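Local coordinates for aminoacyl-tRNA synthetase (Cryptosporidium parvum, PDB 5F9Z), which probably attaches proline to its cognate tRNA in an ATP-dependent reaction, and here holds the inhibitor halofuginone together with an ATP analogue, at residues Ser64-Lys69 against Asn147-Ile152; Lys69-Gln72 against Gln76-Tyr79; Ile127-Phe132 against Glu173-His178. All coordinates share one frame; numbering follows the deposited sequence.

Contact 1: Ser64-Lys69 against Asn147-Ile152; sequences SVFDQK and NQWTSI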
# COMPACT_ATOMS: atom_id res chain seq x y z
N SER A 64 -4.13 -3.41 11.96
CA SER A 64 -4.07 -3.04 13.37
C SER A 64 -3.73 -1.57 13.55
O SER A 64 -4.34 -0.87 14.37
CB SER A 64 -3.06 -3.92 14.10
OG SER A 64 -2.80 -3.42 15.40
N VAL A 65 -2.75 -1.07 12.79
CA VAL A 65 -2.31 0.31 12.96
C VAL A 65 -3.37 1.28 12.45
O VAL A 65 -3.67 2.28 13.11
CB VAL A 65 -0.96 0.53 12.25
CG1 VAL A 65 -0.60 2.01 12.24
CG2 VAL A 65 0.13 -0.28 12.94
N PHE A 66 -3.97 0.99 11.29
CA PHE A 66 -4.95 1.91 10.73
C PHE A 66 -6.25 1.89 11.52
O PHE A 66 -6.90 2.93 11.67
CB PHE A 66 -5.21 1.57 9.27
CG PHE A 66 -6.16 2.52 8.59
CD1 PHE A 66 -5.72 3.77 8.18
CD2 PHE A 66 -7.48 2.17 8.38
CE1 PHE A 66 -6.58 4.65 7.56
CE2 PHE A 66 -8.35 3.05 7.76
CZ PHE A 66 -7.90 4.29 7.35
N ASP A 67 -6.64 0.72 12.04
CA ASP A 67 -7.87 0.64 12.82
C ASP A 67 -7.78 1.50 14.08
O ASP A 67 -8.75 2.15 14.47
CB ASP A 67 -8.17 -0.82 13.18
CG ASP A 67 -9.56 -1.01 13.74
OD1 ASP A 67 -10.50 -1.18 12.93
OD2 ASP A 67 -9.72 -1.01 14.98
N GLN A 68 -6.60 1.51 14.72
CA GLN A 68 -6.41 2.38 15.88
C GLN A 68 -6.42 3.85 15.48
O GLN A 68 -6.80 4.71 16.29
CB GLN A 68 -5.10 2.03 16.59
N LYS A 69 -6.00 4.16 14.25
CA LYS A 69 -5.99 5.55 13.80
C LYS A 69 -7.40 6.09 13.62
O LYS A 69 -7.72 7.19 14.07
CB LYS A 69 -5.19 5.67 12.50
CG LYS A 69 -3.70 5.44 12.64
CD LYS A 69 -3.06 6.48 13.55
CE LYS A 69 -1.56 6.28 13.63
NZ LYS A 69 -0.92 7.27 14.54
N ASN A 147 -16.95 1.90 9.33
CA ASN A 147 -15.87 1.28 8.59
C ASN A 147 -16.05 -0.23 8.64
O ASN A 147 -16.59 -0.76 9.61
CB ASN A 147 -14.50 1.67 9.17
CG ASN A 147 -13.35 1.06 8.40
OD1 ASN A 147 -13.02 1.52 7.31
ND2 ASN A 147 -12.73 0.03 8.97
N GLN A 148 -15.60 -0.92 7.60
CA GLN A 148 -15.65 -2.37 7.61
C GLN A 148 -14.43 -2.94 6.90
O GLN A 148 -14.03 -2.46 5.83
CB GLN A 148 -16.94 -2.91 6.97
CG GLN A 148 -17.08 -2.73 5.47
CD GLN A 148 -18.30 -3.45 4.92
OE1 GLN A 148 -19.13 -3.95 5.68
NE2 GLN A 148 -18.42 -3.50 3.60
N TRP A 149 -13.83 -3.96 7.51
CA TRP A 149 -12.76 -4.74 6.92
C TRP A 149 -13.37 -5.98 6.29
O TRP A 149 -13.99 -6.79 6.99
CB TRP A 149 -11.71 -5.12 7.96
CG TRP A 149 -11.06 -3.94 8.62
CD1 TRP A 149 -11.51 -3.25 9.70
CD2 TRP A 149 -9.83 -3.31 8.23
NE1 TRP A 149 -10.65 -2.23 10.02
CE2 TRP A 149 -9.60 -2.25 9.13
CE3 TRP A 149 -8.90 -3.54 7.21
CZ2 TRP A 149 -8.49 -1.42 9.04
CZ3 TRP A 149 -7.79 -2.72 7.12
CH2 TRP A 149 -7.60 -1.67 8.03
N THR A 150 -13.21 -6.13 4.98
CA THR A 150 -13.81 -7.25 4.27
C THR A 150 -13.06 -7.46 2.96
O THR A 150 -12.23 -6.64 2.56
CB THR A 150 -15.30 -7.02 4.02
OG1 THR A 150 -15.47 -5.81 3.27
N SER A 151 -13.37 -8.57 2.31
CA SER A 151 -12.85 -8.85 0.99
C SER A 151 -13.77 -8.26 -0.07
O SER A 151 -14.96 -8.05 0.15
CB SER A 151 -12.69 -10.35 0.76
OG SER A 151 -13.95 -10.98 0.60
N ILE A 152 -13.19 -7.98 -1.24
CA ILE A 152 -13.92 -7.44 -2.38
C ILE A 152 -13.62 -8.31 -3.59
O ILE A 152 -12.48 -8.75 -3.78
CB ILE A 152 -13.53 -5.97 -2.65
CG1 ILE A 152 -13.91 -5.09 -1.47
CG2 ILE A 152 -14.19 -5.47 -3.93
CD1 ILE A 152 -15.40 -4.94 -1.26
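Trp-149, from strand 144-153, meets two neighbouring side chains of helix 53-71, Phe-66 and Asp-67, each in a different way. With Asp-67 the contact is polar and lies at the indole edge. NE1 donates a hydrogen bond to OD1, with NE1 and OD1 3.1 Å apart and a somewhat bent N-H...O angle of 147°. The bond arrives on the anti side of OD1, a little out of the carboxylate plane, and the carboxylate is turned 46° from the indole. Asp-67 reaches across because its CG stands anti to the backbone N (chi1 -168°), which swings the group off the helix toward the strand. Asn-77 ND2 is a very close, probable further partner of OD1, while OD2 makes a salt bridge with Lys-71.

The helix and strand belong to the class II synthetase core. Helix 53-71 fits the long helix of motif 1, and strand 144-153 is consistent with the first strand of the antiparallel motif 2 hairpin, paired with strand 168-178.

Phe-66 supplies the apolar half. Its CB heads for the strand, and CD2 at the edge of its ring comes within 3.8 Å of Trp-149 CZ2, and 3.9 Å of its CH2, on the six-membered side of the indole. Gln-172 of the next strand touches both aromatic side chains. Farther round, Phe-66 meets the nearly parallel ring of Tyr-195 and packs on Ile-198, both from helix 181-202.

Contact 2: Lys69-Gln72 against Gln76-Tyr79; sequences KIKQ and QNAY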
# COMPACT_ATOMS: atom_id res chain seq x y z
N LYS A 69 -6.00 4.16 14.25
CA LYS A 69 -5.99 5.55 13.80
C LYS A 69 -7.40 6.09 13.62
O LYS A 69 -7.72 7.19 14.07
CB LYS A 69 -5.19 5.67 12.50
CG LYS A 69 -3.70 5.44 12.64
CD LYS A 69 -3.06 6.48 13.55
CE LYS A 69 -1.56 6.28 13.63
NZ LYS A 69 -0.92 7.27 14.54
N ILE A 70 -8.27 5.33 12.94
CA ILE A 70 -9.61 5.82 12.68
C ILE A 70 -10.46 5.80 13.94
O ILE A 70 -11.42 6.57 14.06
CB ILE A 70 -10.28 5.01 11.55
CG1 ILE A 70 -10.26 3.51 11.88
CG2 ILE A 70 -9.58 5.28 10.23
CD1 ILE A 70 -10.97 2.66 10.84
N LYS A 71 -10.13 4.94 14.90
CA LYS A 71 -10.81 4.98 16.19
C LYS A 71 -10.54 6.27 16.95
O LYS A 71 -11.34 6.65 17.81
CB LYS A 71 -10.42 3.77 17.04
CG LYS A 71 -11.17 2.49 16.68
CD LYS A 71 -10.66 1.30 17.47
CE LYS A 71 -11.63 0.13 17.39
NZ LYS A 71 -11.98 -0.23 15.98
N GLN A 72 -9.43 6.95 16.65
CA GLN A 72 -9.17 8.27 17.22
C GLN A 72 -10.18 9.30 16.74
O GLN A 72 -10.38 10.32 17.41
CB GLN A 72 -7.76 8.74 16.87
CG GLN A 72 -6.80 8.76 18.04
CD GLN A 72 -6.35 7.38 18.47
OE1 GLN A 72 -5.28 6.91 18.08
NE2 GLN A 72 -7.17 6.72 19.28
N GLN A 76 -16.51 3.85 13.78
CA GLN A 76 -16.93 2.57 14.33
C GLN A 76 -16.90 1.49 13.25
O GLN A 76 -17.25 1.75 12.10
CB GLN A 76 -18.32 2.66 14.95
CG GLN A 76 -18.38 3.48 16.23
CD GLN A 76 -19.76 3.50 16.84
OE1 GLN A 76 -20.77 3.54 16.13
NE2 GLN A 76 -19.82 3.46 18.17
N ASN A 77 -16.50 0.29 13.64
CA ASN A 77 -16.45 -0.84 12.72
C ASN A 77 -17.77 -1.59 12.72
O ASN A 77 -18.39 -1.78 13.77
CB ASN A 77 -15.31 -1.79 13.09
CG ASN A 77 -13.95 -1.25 12.70
OD1 ASN A 77 -13.84 -0.34 11.88
ND2 ASN A 77 -12.89 -1.81 13.28
N ALA A 78 -18.19 -2.00 11.53
CA ALA A 78 -19.38 -2.81 11.35
C ALA A 78 -19.08 -3.85 10.27
O ALA A 78 -17.97 -3.92 9.75
CB ALA A 78 -20.60 -1.95 10.98
N TYR A 79 -20.08 -4.66 9.93
CA TYR A 79 -19.94 -5.60 8.82
C TYR A 79 -21.29 -5.77 8.15
O TYR A 79 -22.24 -6.27 8.77
CB TYR A 79 -19.39 -6.95 9.28
CG TYR A 79 -19.16 -7.89 8.12
CD1 TYR A 79 -18.03 -7.77 7.32
CD2 TYR A 79 -20.08 -8.89 7.82
CE1 TYR A 79 -17.82 -8.62 6.25
CE2 TYR A 79 -19.87 -9.75 6.75
CZ TYR A 79 -18.74 -9.61 5.97
OH TYR A 79 -18.53 -10.46 4.91
O HOH W 1 -12.89 1.59 13.74
O HOH W 2 -15.14 -0.33 16.50
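Ile-70 and Lys-71, near the end of helix 53-71, face a single residue of the following strand, Asn-77, and the two halves of this small contact are built differently. The inner half belongs to Ile-70, a buried side chain whose CB is directed at the strand. Its CD1 lies 4.3 Å from Asn-77 OD1, a loose approach of a methyl group to the amide oxygen. Asn-147 and Ile-191, from strand 144-153 and helix 181-202, also pack on Ile-70, so it sits between the sheet and a second helix. Asn-77 OD1 finds its direct polar partner in that same layer, in the ND2 of Asn-147.

The outer half is wet. Lys-71 runs out extended and then bends at its last torsion (chi4 53°); the two side chains cross at about a right angle, with NZ beside ND2. NZ and Asn-77 ND2 come to 3.3 Å, but both are donors and do not bond to each other. Asp-67 lies between them, salt-bridged to NZ and probably bonded to ND2. Two waters fill in the remaining links. One receives from Lys-71 NZ at 3.0 Å and gives a weak bond to Asn-77 OD1. The second accepts from both Lys-71 NZ and the backbone N of Asn-77, each 3.2 Å away, so side chain and main chain are tied through solvent.

Only three residues separate the segments. Strand 76-77 then runs parallel to strand 144-153 and bonds to it through Gln-76 and Ala-78. A long helix followed, after a three-residue turn, by a short strand at the margin of the catalytic sheet fits motif 1 of the class II synthetases.

Contact 3: Ile127-Phe132 against Glu173-His178; sequences IMYPYF and EGHTAH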
# COMPACT_ATOMS: atom_id res chain seq x y z
N ILE A 127 -24.83 -1.20 -0.55
CA ILE A 127 -25.25 -2.03 0.56
C ILE A 127 -25.58 -1.19 1.79
O ILE A 127 -26.58 -1.41 2.47
CB ILE A 127 -24.16 -3.08 0.87
CG1 ILE A 127 -23.86 -3.91 -0.37
CG2 ILE A 127 -24.59 -3.97 2.03
CD1 ILE A 127 -22.68 -4.84 -0.21
N MET A 128 -24.74 -0.19 2.08
CA MET A 128 -24.82 0.54 3.34
C MET A 128 -25.76 1.74 3.29
O MET A 128 -26.53 1.96 4.24
CB MET A 128 -23.43 1.00 3.76
CG MET A 128 -22.42 -0.12 3.95
SD MET A 128 -20.74 0.48 4.17
CE MET A 128 -20.95 1.54 5.59
N TYR A 129 -25.72 2.52 2.21
CA TYR A 129 -26.42 3.80 2.20
C TYR A 129 -27.94 3.70 2.34
O TYR A 129 -28.52 4.61 2.96
CB TYR A 129 -26.04 4.58 0.94
CG TYR A 129 -24.58 4.97 0.87
CD1 TYR A 129 -23.75 4.82 1.97
CD2 TYR A 129 -24.03 5.51 -0.29
CE1 TYR A 129 -22.41 5.17 1.92
CE2 TYR A 129 -22.70 5.87 -0.35
CZ TYR A 129 -21.89 5.69 0.76
OH TYR A 129 -20.56 6.05 0.70
N PRO A 130 -28.63 2.69 1.80
CA PRO A 130 -30.06 2.55 2.14
C PRO A 130 -30.32 2.44 3.63
O PRO A 130 -31.41 2.78 4.09
CB PRO A 130 -30.47 1.27 1.39
CG PRO A 130 -29.56 1.23 0.23
CD PRO A 130 -28.24 1.78 0.71
N TYR A 131 -29.34 1.96 4.40
CA TYR A 131 -29.47 1.90 5.85
C TYR A 131 -28.93 3.14 6.54
O TYR A 131 -29.30 3.40 7.69
CB TYR A 131 -28.78 0.64 6.38
CG TYR A 131 -29.44 -0.62 5.87
CD1 TYR A 131 -29.05 -1.19 4.66
CD2 TYR A 131 -30.46 -1.23 6.59
CE1 TYR A 131 -29.66 -2.34 4.19
CE2 TYR A 131 -31.07 -2.38 6.12
CZ TYR A 131 -30.66 -2.93 4.92
OH TYR A 131 -31.27 -4.07 4.46
N PHE A 132 -28.06 3.91 5.88
CA PHE A 132 -27.71 5.23 6.39
C PHE A 132 -28.93 6.13 6.42
O PHE A 132 -29.13 6.89 7.38
CB PHE A 132 -26.60 5.86 5.55
CG PHE A 132 -25.22 5.37 5.88
CD1 PHE A 132 -25.03 4.25 6.67
CD2 PHE A 132 -24.10 6.04 5.41
CE1 PHE A 132 -23.76 3.80 6.98
CE2 PHE A 132 -22.83 5.60 5.71
CZ PHE A 132 -22.66 4.48 6.50
N GLU A 173 -12.97 -0.14 3.98
CA GLU A 173 -13.79 0.91 3.39
C GLU A 173 -14.53 1.63 4.51
O GLU A 173 -15.31 1.02 5.24
CB GLU A 173 -14.77 0.36 2.34
CG GLU A 173 -15.63 -0.81 2.78
CD GLU A 173 -16.69 -1.15 1.75
OE1 GLU A 173 -17.20 -0.22 1.09
OE2 GLU A 173 -17.01 -2.35 1.59
N GLY A 174 -14.28 2.93 4.64
CA GLY A 174 -14.94 3.77 5.62
C GLY A 174 -15.96 4.65 4.93
O GLY A 174 -15.69 5.20 3.86
N HIS A 175 -17.14 4.77 5.54
CA HIS A 175 -18.22 5.58 5.00
C HIS A 175 -18.76 6.46 6.12
O HIS A 175 -19.27 5.94 7.12
CB HIS A 175 -19.33 4.71 4.41
CG HIS A 175 -18.87 3.84 3.28
ND1 HIS A 175 -19.08 4.17 1.96
CD2 HIS A 175 -18.22 2.65 3.28
CE1 HIS A 175 -18.57 3.22 1.19
NE2 HIS A 175 -18.04 2.29 1.96
N THR A 176 -18.64 7.77 5.96
CA THR A 176 -19.08 8.72 6.97
C THR A 176 -20.14 9.64 6.39
O THR A 176 -20.21 9.85 5.18
CB THR A 176 -17.91 9.56 7.50
OG1 THR A 176 -17.40 10.39 6.45
CG2 THR A 176 -16.80 8.65 8.01
N ALA A 177 -20.98 10.17 7.27
CA ALA A 177 -22.00 11.14 6.91
C ALA A 177 -21.96 12.29 7.90
O ALA A 177 -21.84 12.07 9.11
CB ALA A 177 -23.40 10.51 6.89
N HIS A 178 -22.04 13.52 7.39
CA HIS A 178 -21.88 14.71 8.21
C HIS A 178 -23.00 15.70 7.90
O HIS A 178 -23.65 15.63 6.86
CB HIS A 178 -20.51 15.36 7.98
CG HIS A 178 -19.37 14.40 8.05
ND1 HIS A 178 -18.60 14.24 9.18
CD2 HIS A 178 -18.87 13.54 7.13
CE1 HIS A 178 -17.67 13.33 8.95
NE2 HIS A 178 -17.81 12.89 7.71
O HOH W 3 -20.82 7.72 3.13
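His-175 is held at both of its ring nitrogens, one by Tyr-129 from helix 125-135 and the other by Glu-173 two residues back along its own strand. Tyr-129 OH lies 2.7 Å from His-175 ND1, near the imidazole plane, in a fairly straight hydrogen bond. On the other flank NE2 donates to Glu-173 OE1, with NE2 and OE1 2.8 Å apart; the bond stays close to the ring plane but lies 31° out of the carboxylate plane. Two in-plane bonds leave the imidazole little freedom to flip or tilt.

Met-128 and Phe-132 pack on the rest of the histidine. Met-128 SD approaches obliquely, 3.4 Å from His-175 CD2, and a bend at the last torsion (chi3 57°) brings CE alongside, 3.7 Å from His-175 CD2 and close to CB. Phe-132 turns its ring edge to the strand, with CZ 3.7 Å from the His-175 carbonyl O and CE2 3.8 Å from His-175 CB. A water donates to Thr-176 O at 3.0 Å and makes a weak bond with Tyr-129 OH.

The segments 127-132 and 173-178 run in roughly the same direction, 24° apart, with the helix laid on a face of the class II core sheet. Strand 168-178 probably forms the returning arm of the motif 2 hairpin. Its Glu-173 lines the halofuginone pocket, and the inhibitor touches Glu-173 and His-175 alike. Glu-173 OE2 is itself bonded by Ser-124 and Gln-148. The chain of bonds from Tyr-129 through His-175 to Glu-173 is consistent with Tyr-129 helping to position His-175, and through it Glu-173, at the halofuginone pocket.

Overall arrangement
Contacts 1 and 2 both start from helix 53-71, share Lys-69 and reach strands 144-153 and 76-77, which are neighbours in the sheet; the Asp-67 carboxylate serves both. Contact 3 brings a different helix, 125-135, to strand 168-178, the other partner of strand 144-153. It is fully buried and beside the inhibitor, and its main polar groups bond directly. Contact 1 is partly buried, half aromatic and half charged, whereas contact 2 is small, mostly exposed and bridged by water. Gln-148, bonded to Glu-173, joins contacts 1 and 3 across the strand pair; contacts 2 and 3 do not touch.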